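Local coordinates for protein ATP-dependent Clp endopeptidase (Clostridium difficile, PDB 3FES) that probably helps to recognise adaptors and substrates, as the helical amino-terminal domain of a ClpC-type ATP-driven unfoldase that works with a protease, at residues A113-G118 / G130-T135; E59-G64 / N123-Y128. All coordinates share one frame; numbering follows the deposited sequence.

Overall arrangement
The two interactions show how one short helix can serve two neighbours in a compact helical domain. Helix 120-129 contributes the second segment of interaction 2 and also bridges the helices that meet in interaction 1, since it follows helix 107-117 and precedes helix 132-142 in the chain. The centres of the contacts are about 12 Å apart, each about 11 Å from the centre of the chain. They join where helix 120-129 turns into helix 132-142: Asn132 ND2 lies 2.6 Å from Asn127 OD1, a probable hydrogen bond, and Val131 N lies 3.1 Å from Leu126 O. Interaction 1 is local in sequence, whereas interaction 2 ties together segments 59 residues apart in the chain.

Interaction 1 of 2, residues A113-G118 / G130-T135; sequences AIIQEG and GVNDRT
Ile115 meets helix 132-142 with two separate branches, one for each of the residues it touches. With chi1 at -67°, CG2 stands anti to the backbone N and CG1 anti to the carbonyl carbon, which spreads the two arms along the partner helix. Ile115 CG2 rests 3.8 Å from Asn132 OD1, the two side chains running alongside in opposing senses. At the end of the other arm, Ile115 CD1 comes within 3.9 Å of Thr135 CG2. Both are van der Waals contacts, and the whole interface buries a modest 124 Å². Polar matching is left to a water, which donates to Ile115 O at 2.6 Å and to Asn132 OD1 at 3.1 Å, joining a carbonyl near the end of helix 107-117 to the first turn of helix 132-142. The amide of Asn132 is thus engaged at both ends, because its ND2 bonds to Asn127. The arrangement belongs to a helical Clp amino-terminal domain, in which helix 120-129 connects the two partners. That connecting helix closes at Gly130 in a Schellman motif, and Val131 follows directly as the N-cap residue of the next helix. Thr135 turns its two branches to different work. Its methyl faces Ile115, whereas Thr135 OG1 bonds Val131 O at 2.6 Å. This hydroxyl makes an angle of 147° at the carbonyl oxygen and is tilted 32° from the carbonyl plane. Thr135 N reaches Val131 O at 2.9 Å from the opposite face, so two bonds grip that oxygen, and the one from OG1 helps to hold the rotamer that presents the methyl to Ile115. The Thr135 side chain also packs on Leu126 and, within helix 47-55, on Val51, Leu52 and Val55.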
loop_
_atom_site.group_PDB
_atom_site.type_symbol
_atom_site.label_atom_id
_atom_site.label_comp_id
_atom_site.label_asym_id
_atom_site.label_seq_id
_atom_site.Cartn_x
_atom_site.Cartn_y
_atom_site.Cartn_z
ATOM N N ALA A 113 6.548 3.874 -3.672
ATOM C CA ALA A 113 6.447 5.055 -2.810
ATOM C C ALA A 113 6.403 4.695 -1.329
ATOM O O ALA A 113 7.036 5.387 -0.509
ATOM C CB ALA A 113 5.151 5.831 -3.212
ATOM N N ILE A 114 5.676 3.621 -0.985
ATOM C CA ILE A 114 5.655 3.125 0.404
ATOM C C ILE A 114 7.087 2.848 0.827
ATOM O O ILE A 114 7.556 3.335 1.863
ATOM C CB ILE A 114 4.790 1.846 0.558
ATOM C CG1 ILE A 114 3.290 2.220 0.480
ATOM C CG2 ILE A 114 5.013 1.197 1.950
ATOM C CD1 ILE A 114 2.366 0.979 0.455
ATOM N N ILE A 115 7.789 2.077 0.015
ATOM C CA ILE A 115 9.201 1.701 0.331
ATOM C C ILE A 115 10.138 2.906 0.436
ATOM O O ILE A 115 10.930 3.037 1.407
ATOM C CB ILE A 115 9.709 0.668 -0.676
ATOM C CG1 ILE A 115 8.925 -0.628 -0.481
ATOM C CG2 ILE A 115 11.270 0.394 -0.511
ATOM C CD1 ILE A 115 9.112 -1.664 -1.620
ATOM N N GLN A 116 10.050 3.798 -0.540
ATOM C CA GLN A 116 10.819 5.035 -0.530
ATOM C C GLN A 116 10.581 5.922 0.671
ATOM O O GLN A 116 11.541 6.518 1.188
ATOM C CB GLN A 116 10.512 5.855 -1.761
ATOM C CG GLN A 116 11.456 5.573 -2.848
ATOM C CD GLN A 116 12.815 6.043 -2.491
ATOM O OE1 GLN A 116 13.006 7.207 -2.122
ATOM N NE2 GLN A 116 13.775 5.138 -2.541
ATOM N N GLU A 117 9.323 5.997 1.107
ATOM C CA GLU A 117 8.958 6.847 2.250
ATOM C C GLU A 117 9.699 6.372 3.515
ATOM O O GLU A 117 10.145 7.184 4.346
ATOM C CB GLU A 117 7.427 6.916 2.433
ATOM C CG GLU A 117 6.988 8.063 3.344
ATOM C CD GLU A 117 7.156 7.718 4.821
ATOM O OE1 GLU A 117 7.228 6.500 5.135
ATOM O OE2 GLU A 117 7.212 8.645 5.679
ATOM N N GLY A 118 9.841 5.057 3.643
ATOM C CA GLY A 118 10.797 4.479 4.591
ATOM C C GLY A 118 10.362 4.358 6.040
ATOM O O GLY A 118 10.966 3.631 6.802
ATOM N N GLY A 130 11.394 -9.049 7.727
ATOM C CA GLY A 130 12.729 -9.217 7.150
ATOM C C GLY A 130 12.760 -9.170 5.626
ATOM O O GLY A 130 13.718 -9.647 5.011
ATOM N N VAL A 131 11.736 -8.594 5.008
ATOM C CA VAL A 131 11.658 -8.579 3.562
ATOM C C VAL A 131 11.591 -7.209 2.919
ATOM O O VAL A 131 11.097 -7.097 1.793
ATOM C CB VAL A 131 10.448 -9.397 3.053
ATOM C CG1 VAL A 131 10.664 -10.888 3.354
ATOM C CG2 VAL A 131 9.150 -8.855 3.606
ATOM N N ASN A 132 12.045 -6.165 3.604
ATOM C CA ASN A 132 11.983 -4.830 2.992
ATOM C C ASN A 132 12.811 -4.808 1.678
ATOM O O ASN A 132 12.297 -4.467 0.622
ATOM C CB ASN A 132 12.429 -3.710 3.965
ATOM C CG ASN A 132 11.730 -2.358 3.669
ATOM O OD1 ASN A 132 11.740 -1.869 2.540
ATOM N ND2 ASN A 132 11.097 -1.767 4.700
ATOM N N ASP A 133 14.077 -5.214 1.738
ATOM C CA ASP A 133 14.894 -5.097 0.536
ATOM C C ASP A 133 14.497 -6.139 -0.499
ATOM O O ASP A 133 14.708 -5.926 -1.686
ATOM C CB ASP A 133 16.395 -5.251 0.852
ATOM C CG ASP A 133 17.003 -3.986 1.486
ATOM O OD1 ASP A 133 16.416 -2.875 1.379
ATOM O OD2 ASP A 133 18.099 -4.104 2.069
ATOM N N ARG A 134 13.988 -7.290 -0.048
ATOM C CA ARG A 134 13.537 -8.332 -0.974
ATOM C C ARG A 134 12.300 -7.870 -1.755
ATOM O O ARG A 134 12.163 -8.134 -2.950
ATOM C CB ARG A 134 13.246 -9.613 -0.216
ATOM C CG ARG A 134 14.510 -10.161 0.450
ATOM C CD ARG A 134 14.486 -11.653 0.540
ATOM N NE ARG A 134 14.644 -12.207 -0.791
ATOM C CZ ARG A 134 15.812 -12.564 -1.310
ATOM N NH1 ARG A 134 16.932 -12.447 -0.600
ATOM N NH2 ARG A 134 15.858 -13.042 -2.545
ATOM N N THR A 135 11.427 -7.157 -1.059
ATOM C CA THR A 135 10.214 -6.581 -1.685
ATOM C C THR A 135 10.628 -5.577 -2.742
ATOM O O THR A 135 10.108 -5.613 -3.856
ATOM C CB THR A 135 9.283 -5.948 -0.611
ATOM O OG1 THR A 135 8.903 -6.960 0.330
ATOM C CG2 THR A 135 8.034 -5.368 -1.227
HETATM O O HOH W 1 11.929 1.203 2.954
#

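Interaction 2 of 2, residues E59-G64 / N123-Y128; sequences EAYLEG and NKILNY
Leu62 and Ile125 form the tight part of a helix-helix packing in the mainly helical Clp amino-terminal domain. Helices 59-70 and 120-129, which belong to the two Clp amino-terminal family regions of the chain, meet here with their segment axes 11.4 Å apart and their directions at 116°, a steep crossing, consistent with contact through only a few side chains. Where the helices come together, the CD2 methyl of Leu62 sits 3.7 Å from the CG2 methyl of Ile125. The Ile125 side chain sets out toward its partner helix and has the largest share of the buried surface. Its chi1 of -68° sets CG2 anti to the backbone N, and this branch does the touching in the contact. Around this pair the packing continues inward: Leu62 also rests on Phe57 and on Leu38 and Leu41 of helix 33-43, and Ile125 extends along helix 59-70 to Ile66 and Met69. Both residues are buried. The side formed by the two tyrosines is looser and more open. Tyr61 has CG anti to its own backbone N (chi1 173°), which carries the phenol toward helix 120-129; the Ile125 CG2 methyl lies oblique to the Tyr61 ring, 4.3 Å from Tyr61 CE2. One methyl of Ile125 therefore serves the buried leucine and the outlying ring together. Tyr128, exposed to solvent, shares this border and also makes a cation-pi contact with Lys65, a residue of the same helix as Tyr61. The two aromatic rings are not stacked on one another. Instead, Tyr61 OH comes to the edge of the Tyr128 ring, close to the ring plane, with CD2 of Tyr128 its nearest atom there at 3.8 Å.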
loop_
_atom_site.group_PDB
_atom_site.type_symbol
_atom_site.label_atom_id
_atom_site.label_comp_id
_atom_site.label_asym_id
_atom_site.label_seq_id
_atom_site.Cartn_x
_atom_site.Cartn_y
_atom_site.Cartn_z
ATOM N N GLU A 59 -3.097 -11.803 3.161
ATOM C CA GLU A 59 -3.969 -10.829 3.793
ATOM C C GLU A 59 -4.103 -11.056 5.308
ATOM O O GLU A 59 -4.066 -10.097 6.092
ATOM C CB GLU A 59 -5.360 -10.884 3.178
ATOM C CG GLU A 59 -5.393 -10.802 1.695
ATOM C CD GLU A 59 -6.817 -10.750 1.206
ATOM O OE1 GLU A 59 -7.721 -10.634 2.071
ATOM O OE2 GLU A 59 -7.030 -10.816 -0.032
ATOM N N ALA A 60 -4.263 -12.322 5.715
ATOM C CA ALA A 60 -4.404 -12.677 7.125
ATOM C C ALA A 60 -3.184 -12.266 7.938
ATOM O O ALA A 60 -3.331 -11.715 9.029
ATOM C CB ALA A 60 -4.696 -14.189 7.294
ATOM N N TYR A 61 -1.986 -12.493 7.406
ATOM C CA TYR A 61 -0.771 -12.083 8.119
ATOM C C TYR A 61 -0.714 -10.565 8.323
ATOM O O TYR A 61 -0.503 -10.082 9.439
ATOM C CB TYR A 61 0.490 -12.556 7.405
ATOM C CG TYR A 61 1.759 -12.015 8.021
ATOM C CD1 TYR A 61 2.421 -12.711 9.036
ATOM C CD2 TYR A 61 2.291 -10.797 7.608
ATOM C CE1 TYR A 61 3.595 -12.206 9.612
ATOM C CE2 TYR A 61 3.467 -10.280 8.176
ATOM C CZ TYR A 61 4.108 -10.983 9.169
ATOM O OH TYR A 61 5.263 -10.473 9.723
ATOM N N LEU A 62 -0.896 -9.815 7.244
ATOM C CA LEU A 62 -0.836 -8.347 7.336
ATOM C C LEU A 62 -1.849 -7.761 8.305
ATOM O O LEU A 62 -1.511 -6.928 9.150
ATOM C CB LEU A 62 -1.040 -7.721 5.961
ATOM C CG LEU A 62 0.096 -7.800 4.957
ATOM C CD1 LEU A 62 -0.332 -6.939 3.737
ATOM C CD2 LEU A 62 1.396 -7.271 5.571
ATOM N N GLU A 63 -3.097 -8.182 8.150
ATOM C CA GLU A 63 -4.152 -7.842 9.096
ATOM C C GLU A 63 -3.822 -8.152 10.544
ATOM O O GLU A 63 -4.018 -7.302 11.413
ATOM C CB GLU A 63 -5.428 -8.557 8.743
ATOM C CG GLU A 63 -6.410 -7.695 8.071
ATOM C CD GLU A 63 -7.740 -8.376 7.932
ATOM O OE1 GLU A 63 -8.763 -7.704 8.196
ATOM O OE2 GLU A 63 -7.761 -9.584 7.564
ATOM N N GLY A 64 -3.332 -9.364 10.808
ATOM C CA GLY A 64 -2.927 -9.749 12.169
ATOM C C GLY A 64 -1.870 -8.819 12.739
ATOM O O GLY A 64 -1.962 -8.399 13.898
ATOM N N ASN A 123 6.246 0.062 6.580
ATOM C CA ASN A 123 7.680 -0.303 6.580
ATOM C C ASN A 123 8.085 -1.091 7.822
ATOM O O ASN A 123 8.942 -1.983 7.728
ATOM C CB ASN A 123 8.563 0.922 6.331
ATOM C CG ASN A 123 8.494 1.376 4.852
ATOM O OD1 ASN A 123 8.121 2.499 4.555
ATOM N ND2 ASN A 123 8.799 0.474 3.945
ATOM N N LYS A 124 7.470 -0.782 8.967
ATOM C CA LYS A 124 7.738 -1.542 10.199
ATOM C C LYS A 124 7.370 -3.011 10.013
ATOM O O LYS A 124 8.083 -3.900 10.459
ATOM C CB LYS A 124 7.007 -0.938 11.413
ATOM C CG LYS A 124 7.723 0.266 11.981
ATOM C CD LYS A 124 6.994 0.884 13.160
ATOM C CE LYS A 124 7.692 2.159 13.571
ATOM N NZ LYS A 124 7.082 2.774 14.773
ATOM N N ILE A 125 6.259 -3.252 9.327
ATOM C CA ILE A 125 5.817 -4.610 9.056
ATOM C C ILE A 125 6.761 -5.291 8.053
ATOM O O ILE A 125 7.127 -6.438 8.250
ATOM C CB ILE A 125 4.356 -4.644 8.523
ATOM C CG1 ILE A 125 3.373 -4.209 9.635
ATOM C CG2 ILE A 125 4.030 -6.057 7.935
ATOM C CD1 ILE A 125 1.926 -3.977 9.155
ATOM N N LEU A 126 7.141 -4.594 6.980
ATOM C CA LEU A 126 8.113 -5.176 6.032
ATOM C C LEU A 126 9.441 -5.505 6.751
ATOM O O LEU A 126 10.034 -6.573 6.552
ATOM C CB LEU A 126 8.379 -4.233 4.873
ATOM C CG LEU A 126 7.129 -3.971 4.016
ATOM C CD1 LEU A 126 7.441 -2.830 3.068
ATOM C CD2 LEU A 126 6.785 -5.219 3.243
ATOM N N ASN A 127 9.891 -4.578 7.580
ATOM C CA ASN A 127 11.145 -4.780 8.305
ATOM C C ASN A 127 11.066 -5.938 9.287
ATOM O O ASN A 127 12.011 -6.737 9.407
ATOM C CB ASN A 127 11.524 -3.501 9.060
ATOM C CG ASN A 127 11.901 -2.369 8.120
ATOM O OD1 ASN A 127 12.192 -2.599 6.958
ATOM N ND2 ASN A 127 11.879 -1.137 8.620
ATOM N N TYR A 128 9.949 -6.010 10.008
ATOM C CA TYR A 128 9.718 -7.064 11.018
ATOM C C TYR A 128 9.772 -8.439 10.358
ATOM O O TYR A 128 10.403 -9.391 10.882
ATOM C CB TYR A 128 8.346 -6.836 11.704
ATOM C CG TYR A 128 8.052 -7.822 12.812
ATOM C CD1 TYR A 128 8.408 -7.540 14.136
ATOM C CD2 TYR A 128 7.419 -9.047 12.536
ATOM C CE1 TYR A 128 8.150 -8.458 15.167
ATOM C CE2 TYR A 128 7.161 -9.972 13.557
ATOM C CZ TYR A 128 7.528 -9.663 14.858
ATOM O OH TYR A 128 7.267 -10.560 15.856
#